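Protease (Helicobacter pylori, PDB 5EUF) is a zinc-dependent peptidase of the M16 family that probably cleaves the cytoplasmic domain of human junctional adhesion molecule A, weakening the gastric epithelial barrier. Local coordinates at residues Q203-F206 against E207-K211; K280-W283 against L284-E287. All coordinates share one frame; numbering follows the deposited sequence.

Contact 1: Q203-F206 against E207-K211; sequences QKVF and ELTKK
Thr209 meets Val205 twice, both times at the same carbonyl oxygen. Thr209 N donates to Val205 O at 2.9 Å, the ordinary bond of one helical turn, and Thr209 OG1 donates to the same oxygen at 3.0 Å from the opposite face of the carbonyl plane. The hydroxyl sits beside its own backbone N (chi1 -66°), which turns it back along the helix toward Val205 O. The two side chains lie next to one another and point the same way.

On the outer side, Glu207 can be followed atom by atom. Glu207 CB starts 3.5 Å from Gln203 O. Glu207 CG, held between the backbone N and the carbonyl carbon (chi1 72°), comes close to two successive carbonyl oxygens, 3.3 Å beyond the end of Gln203 O and 3.4 Å to the side of Lys204 O. Glu207 CD is still 3.9 Å from Gln203 O. Beyond CG the chain runs extended, and the carboxylate ends with Glu207 OE2 5.2 Å from Lys204 NZ: opposite charges without contact, whose attraction is probably modest. Lys204 bends at its last torsion, and Lys204 NZ comes 4.0 Å from Leu208 CD2 as the two side chains cross.

Further round, the aliphatic part of Lys210 lies against the carbonyl oxygen of Phe206. Phe206 also packs on Val11 and Val19, and Leu208 on Leu106 of helix 102-113. This is an amphipathic helix, with charged chains outward and its buried side set against strands 9-12 and 18-23 of a mixed sheet, an alpha/beta layer of the M16 fold.

Contact 2: K280-W283 against L284-E287; sequences KSSW and LQSE
The flat carbonyl group of Ser282 accepts two bonds from Ser286, from opposite sides of its plane: Ser286 N reaches Ser282 O at 3.2 Å from one side, and Ser286 OG donates to Ser282 O at 2.8 Å from the other. Both donors stand moderately off the plane, the N tilted by 30° and the hydroxyl by 24°. The second flat group is the indole of Trp283, which points away from 284-287 and is engaged elsewhere: NE1, on its edge, is hydrogen-bonded to Glu346 OE2, and Lys336 makes a cation-pi contact with the ring. Gln285 carries the third flat group, an amide at the end of a chain bent at chi2; the part of this side chain that meets Ser282 is its aliphatic root, with Gln285 CG 3.8 Å from Ser282 OG.

The side chain of Ser282 closes the turn. With OG set between its backbone N and carbonyl carbon (chi1 71°), Ser282 OG accepts from Gln285 N at 3.2 Å, a capping bond that satisfies an amide in the turn that leads into the helix. Ser282 OG also lies 3.3 Å from Gln285 CB. Ser282 thus serves this turn with two different oxygens: OG receives one amide, while its carbonyl O receives the next residue's amide and hydroxyl.

The capped turn forms where the loop after helix 266-276 enters helix 284-289. Trp283 packs back on Leu275 and Leu276 of the preceding helix and on Leu337, while Leu284 lies against Ile330 and Leu333, which places this short helix beside helix 323-338.

Contact 1 and contact 2 stand on opposite sides of the chain's centre, their centres 48 Å apart and their nearest atoms about 37 Å apart, so they do not touch. Contact 1 comes first along the chain, inside helix 202-213, which packs on strands 9-12 and 18-23 of the six-stranded mixed beta-sheet. Contact 2 comes later, at the entry to a short helix beside helix 323-338, in the part of the chain that holds the five-stranded beta-sheet. Although the M16 inactive-domain sequence family spans all four segments, each contact is local to a different part of the fold, away from the zinc site with His53 and Glu133.

Contact 1: Q203-F206 against E207-K211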
ATOM      1  N   GLN B 203     -35.961  -5.891  28.605  1.00 59.76           N
ATOM      2  CA  GLN B 203     -37.180  -5.696  27.827  1.00 55.31           C
ATOM      3  C   GLN B 203     -37.469  -4.212  27.629  1.00 49.06           C
ATOM      4  O   GLN B 203     -38.148  -3.828  26.676  1.00 56.10           O
ATOM      5  CB  GLN B 203     -38.371  -6.385  28.497  1.00 60.13           C
ATOM      6  CG  GLN B 203     -38.290  -7.906  28.501  1.00 72.21           C
ATOM      7  CD  GLN B 203     -38.385  -8.506  27.109  1.00 82.31           C
ATOM      8  OE1 GLN B 203     -38.890  -7.875  26.178  1.00 82.96           O
ATOM      9  NE2 GLN B 203     -37.898  -9.733  26.961  1.00 81.51           N
ATOM     10  N   LYS B 204     -36.953  -3.381  28.530  1.00 38.88           N
ATOM     11  CA  LYS B 204     -37.062  -1.936  28.371  1.00 40.16           C
ATOM     12  C   LYS B 204     -36.056  -1.455  27.332  1.00 45.52           C
ATOM     13  O   LYS B 204     -36.360  -0.579  26.523  1.00 41.46           O
ATOM     14  CB  LYS B 204     -36.838  -1.215  29.701  1.00 33.14           C
ATOM     15  CG  LYS B 204     -36.940   0.303  29.594  1.00 48.15           C
ATOM     16  CD  LYS B 204     -36.709   0.982  30.937  1.00 59.61           C
ATOM     17  CE  LYS B 204     -36.734   2.499  30.800  1.00 59.71           C
ATOM     18  NZ  LYS B 204     -38.028   2.989  30.246  1.00 71.23           N
ATOM     19  N   VAL B 205     -34.858  -2.033  27.364  1.00 43.46           N
ATOM     20  CA  VAL B 205     -33.827  -1.732  26.377  1.00 32.90           C
ATOM     21  C   VAL B 205     -34.317  -2.077  24.976  1.00 38.44           C
ATOM     22  O   VAL B 205     -34.193  -1.277  24.046  1.00 49.97           O
ATOM     23  CB  VAL B 205     -32.514  -2.501  26.659  1.00 25.39           C
ATOM     24  CG1 VAL B 205     -31.558  -2.383  25.482  1.00 27.38           C
ATOM     25  CG2 VAL B 205     -31.856  -1.995  27.929  1.00 25.34           C
ATOM     26  N   PHE B 206     -34.889  -3.269  24.837  1.00 33.61           N
ATOM     27  CA  PHE B 206     -35.349  -3.749  23.540  1.00 34.10           C
ATOM     28  C   PHE B 206     -36.465  -2.886  22.962  1.00 37.33           C
ATOM     29  O   PHE B 206     -36.374  -2.442  21.818  1.00 44.21           O
ATOM     30  CB  PHE B 206     -35.811  -5.204  23.647  1.00 29.83           C
ATOM     31  CG  PHE B 206     -34.689  -6.179  23.856  1.00 37.01           C
ATOM     32  CD1 PHE B 206     -33.419  -5.903  23.377  1.00 38.52           C
ATOM     33  CD2 PHE B 206     -34.900  -7.366  24.534  1.00 43.02           C
ATOM     34  CE1 PHE B 206     -32.381  -6.794  23.568  1.00 34.19           C
ATOM     35  CE2 PHE B 206     -33.865  -8.262  24.728  1.00 45.93           C
ATOM     36  CZ  PHE B 206     -32.604  -7.975  24.245  1.00 36.62           C
ATOM     37  N   GLU B 207     -37.507  -2.635  23.752  1.00 32.06           N
ATOM     38  CA  GLU B 207     -38.652  -1.870  23.266  1.00 39.01           C
ATOM     39  C   GLU B 207     -38.278  -0.418  22.971  1.00 39.84           C
ATOM     40  O   GLU B 207     -38.876   0.216  22.101  1.00 47.57           O
ATOM     41  CB  GLU B 207     -39.812  -1.919  24.270  1.00 51.01           C
ATOM     42  CG  GLU B 207     -39.602  -1.113  25.543  1.00 60.79           C
ATOM     43  CD  GLU B 207     -40.868  -0.987  26.372  1.00 67.91           C
ATOM     44  OE1 GLU B 207     -41.900  -1.573  25.980  1.00 64.44           O
ATOM     45  OE2 GLU B 207     -40.831  -0.300  27.414  1.00 73.12           O
ATOM     46  N   LEU B 208     -37.284   0.104  23.683  1.00 33.47           N
ATOM     47  CA  LEU B 208     -36.836   1.473  23.456  1.00 33.98           C
ATOM     48  C   LEU B 208     -35.935   1.553  22.230  1.00 32.54           C
ATOM     49  O   LEU B 208     -35.952   2.542  21.499  1.00 37.47           O
ATOM     50  CB  LEU B 208     -36.113   2.021  24.688  1.00 30.33           C
ATOM     51  CG  LEU B 208     -36.914   3.022  25.528  1.00 33.32           C
ATOM     52  CD1 LEU B 208     -38.249   2.430  25.952  1.00 34.18           C
ATOM     53  CD2 LEU B 208     -36.116   3.473  26.739  1.00 38.48           C
ATOM     54  N   THR B 209     -35.147   0.507  22.006  1.00 31.83           N
ATOM     55  CA  THR B 209     -34.318   0.439  20.812  1.00 29.54           C
ATOM     56  C   THR B 209     -35.196   0.193  19.588  1.00 42.82           C
ATOM     57  O   THR B 209     -35.000   0.808  18.539  1.00 49.65           O
ATOM     58  CB  THR B 209     -33.251  -0.658  20.923  1.00 24.35           C
ATOM     59  OG1 THR B 209     -32.323  -0.310  21.958  1.00 33.46           O
ATOM     60  CG2 THR B 209     -32.498  -0.801  19.615  1.00 25.88           C
ATOM     61  N   LYS B 210     -36.172  -0.700  19.734  1.00 44.13           N
ATOM     62  CA  LYS B 210     -37.154  -0.939  18.683  1.00 28.08           C
ATOM     63  C   LYS B 210     -37.900   0.344  18.354  1.00 34.86           C
ATOM     64  O   LYS B 210     -38.268   0.585  17.208  1.00 47.57           O
ATOM     65  CB  LYS B 210     -38.150  -2.026  19.095  1.00 29.32           C
ATOM     66  CG  LYS B 210     -37.609  -3.443  19.035  1.00 53.79           C
ATOM     67  CD  LYS B 210     -38.700  -4.449  19.373  1.00 54.70           C
ATOM     68  CE  LYS B 210     -38.172  -5.875  19.347  1.00 62.70           C
ATOM     69  NZ  LYS B 210     -39.240  -6.873  19.632  1.00 64.75           N
ATOM     70  N   LYS B 211     -38.119   1.166  19.373  1.00 46.06           N
ATOM     71  CA  LYS B 211     -38.806   2.438  19.193  1.00 29.81           C
ATOM     72  C   LYS B 211     -38.036   3.362  18.251  1.00 40.75           C
ATOM     73  O   LYS B 211     -38.625   3.997  17.379  1.00 50.65           O
ATOM     74  CB  LYS B 211     -39.024   3.125  20.544  1.00 30.18           C
ATOM     75  CG  LYS B 211     -39.562   4.543  20.434  1.00 35.32           C
ATOM     76  CD  LYS B 211     -39.939   5.118  21.790  1.00 34.98           C
ATOM     77  CE  LYS B 211     -40.559   6.502  21.645  1.00 37.76           C
ATOM     78  NZ  LYS B 211     -40.994   7.072  22.954  1.00 50.43           N
TER

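Contact 2: K280-W283 against L284-E287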
ATOM      1  N   LYS B 280       4.054  -2.813  36.164  1.00 53.61           N
ATOM      2  CA  LYS B 280       5.324  -2.356  36.716  1.00 54.98           C
ATOM      3  C   LYS B 280       6.204  -3.531  37.128  1.00 58.81           C
ATOM      4  O   LYS B 280       7.261  -3.346  37.731  1.00 61.74           O
ATOM      5  CB  LYS B 280       5.082  -1.430  37.909  1.00 53.33           C
ATOM      6  CG  LYS B 280       4.229  -0.218  37.570  1.00 70.00           C
ATOM      7  CD  LYS B 280       4.833   0.573  36.417  1.00 83.75           C
ATOM      8  CE  LYS B 280       3.905   1.688  35.958  1.00 82.86           C
ATOM      9  NZ  LYS B 280       4.509   2.506  34.869  1.00 80.13           N
ATOM     10  N   SER B 281       5.762  -4.739  36.791  1.00 57.99           N
ATOM     11  CA  SER B 281       6.494  -5.952  37.129  1.00 49.98           C
ATOM     12  C   SER B 281       6.899  -6.723  35.875  1.00 42.41           C
ATOM     13  O   SER B 281       7.404  -7.843  35.958  1.00 44.25           O
ATOM     14  CB  SER B 281       5.653  -6.843  38.045  1.00 57.62           C
ATOM     15  OG  SER B 281       6.336  -8.043  38.366  1.00 67.03           O
ATOM     16  N   SER B 282       6.678  -6.117  34.714  1.00 35.83           N
ATOM     17  CA  SER B 282       6.985  -6.763  33.445  1.00 37.62           C
ATOM     18  C   SER B 282       8.488  -6.924  33.255  1.00 39.94           C
ATOM     19  O   SER B 282       9.283  -6.349  33.998  1.00 48.51           O
ATOM     20  CB  SER B 282       6.392  -5.968  32.278  1.00 39.99           C
ATOM     21  OG  SER B 282       7.079  -4.743  32.084  1.00 35.37           O
ATOM     22  N   TRP B 283       8.873  -7.712  32.257  1.00 38.50           N
ATOM     23  CA  TRP B 283      10.282  -7.926  31.958  1.00 38.12           C
ATOM     24  C   TRP B 283      10.911  -6.673  31.361  1.00 49.35           C
ATOM     25  O   TRP B 283      12.036  -6.316  31.704  1.00 65.52           O
ATOM     26  CB  TRP B 283      10.462  -9.113  31.006  1.00 31.36           C
ATOM     27  CG  TRP B 283      10.280 -10.451  31.665  1.00 36.57           C
ATOM     28  CD1 TRP B 283       9.784 -10.691  32.913  1.00 40.42           C
ATOM     29  CD2 TRP B 283      10.604 -11.732  31.110  1.00 38.37           C
ATOM     30  NE1 TRP B 283       9.774 -12.042  33.168  1.00 26.83           N
ATOM     31  CE2 TRP B 283      10.273 -12.703  32.078  1.00 32.08           C
ATOM     32  CE3 TRP B 283      11.141 -12.154  29.888  1.00 39.79           C
ATOM     33  CZ2 TRP B 283      10.460 -14.067  31.861  1.00 37.83           C
ATOM     34  CZ3 TRP B 283      11.325 -13.508  29.674  1.00 35.29           C
ATOM     35  CH2 TRP B 283      10.985 -14.449  30.657  1.00 39.83           C
ATOM     36  N   LEU B 284      10.181  -6.003  30.474  1.00 40.03           N
ATOM     37  CA  LEU B 284      10.689  -4.793  29.835  1.00 38.86           C
ATOM     38  C   LEU B 284      10.892  -3.661  30.838  1.00 52.16           C
ATOM     39  O   LEU B 284      11.790  -2.834  30.678  1.00 60.44           O
ATOM     40  CB  LEU B 284       9.747  -4.335  28.720  1.00 33.61           C
ATOM     41  CG  LEU B 284       9.694  -5.229  27.481  1.00 27.72           C
ATOM     42  CD1 LEU B 284       8.878  -4.575  26.376  1.00 28.65           C
ATOM     43  CD2 LEU B 284      11.097  -5.549  27.000  1.00 22.10           C
ATOM     44  N   GLN B 285      10.059  -3.626  31.872  1.00 44.55           N
ATOM     45  CA  GLN B 285      10.160  -2.584  32.884  1.00 40.80           C
ATOM     46  C   GLN B 285      11.362  -2.792  33.800  1.00 46.98           C
ATOM     47  O   GLN B 285      12.224  -1.922  33.911  1.00 63.10           O
ATOM     48  CB  GLN B 285       8.879  -2.520  33.719  1.00 49.85           C
ATOM     49  CG  GLN B 285       7.995  -1.315  33.415  1.00 57.83           C
ATOM     50  CD  GLN B 285       8.619  -0.002  33.855  1.00 60.65           C
ATOM     51  OE1 GLN B 285       9.511   0.025  34.707  1.00 48.21           O
ATOM     52  NE2 GLN B 285       8.153   1.098  33.273  1.00 64.18           N
ATOM     53  N   SER B 286      11.418  -3.948  34.450  1.00 40.58           N
ATOM     54  CA  SER B 286      12.415  -4.183  35.488  1.00 48.82           C
ATOM     55  C   SER B 286      13.754  -4.677  34.942  1.00 64.78           C
ATOM     56  O   SER B 286      14.594  -5.163  35.701  1.00 90.39           O
ATOM     57  CB  SER B 286      11.872  -5.178  36.518  1.00 52.89           C
ATOM     58  OG  SER B 286      11.346  -6.333  35.889  1.00 58.16           O
ATOM     59  N   GLU B 287      13.960  -4.545  33.636  1.00 56.57           N
ATOM     60  CA  GLU B 287      15.237  -4.922  33.035  1.00 51.74           C
ATOM     61  C   GLU B 287      15.788  -3.810  32.140  1.00 44.45           C
ATOM     62  O   GLU B 287      16.952  -3.431  32.256  1.00 31.83           O
ATOM     63  CB  GLU B 287      15.093  -6.218  32.236  1.00 46.15           C
ATOM     64  CG  GLU B 287      16.413  -6.877  31.872  1.00 58.46           C
ATOM     65  CD  GLU B 287      17.084  -7.535  33.063  1.00 74.52           C
ATOM     66  OE1 GLU B 287      16.399  -7.762  34.083  1.00 72.25           O
ATOM     67  OE2 GLU B 287      18.296  -7.825  32.978  1.00 85.88           O
TER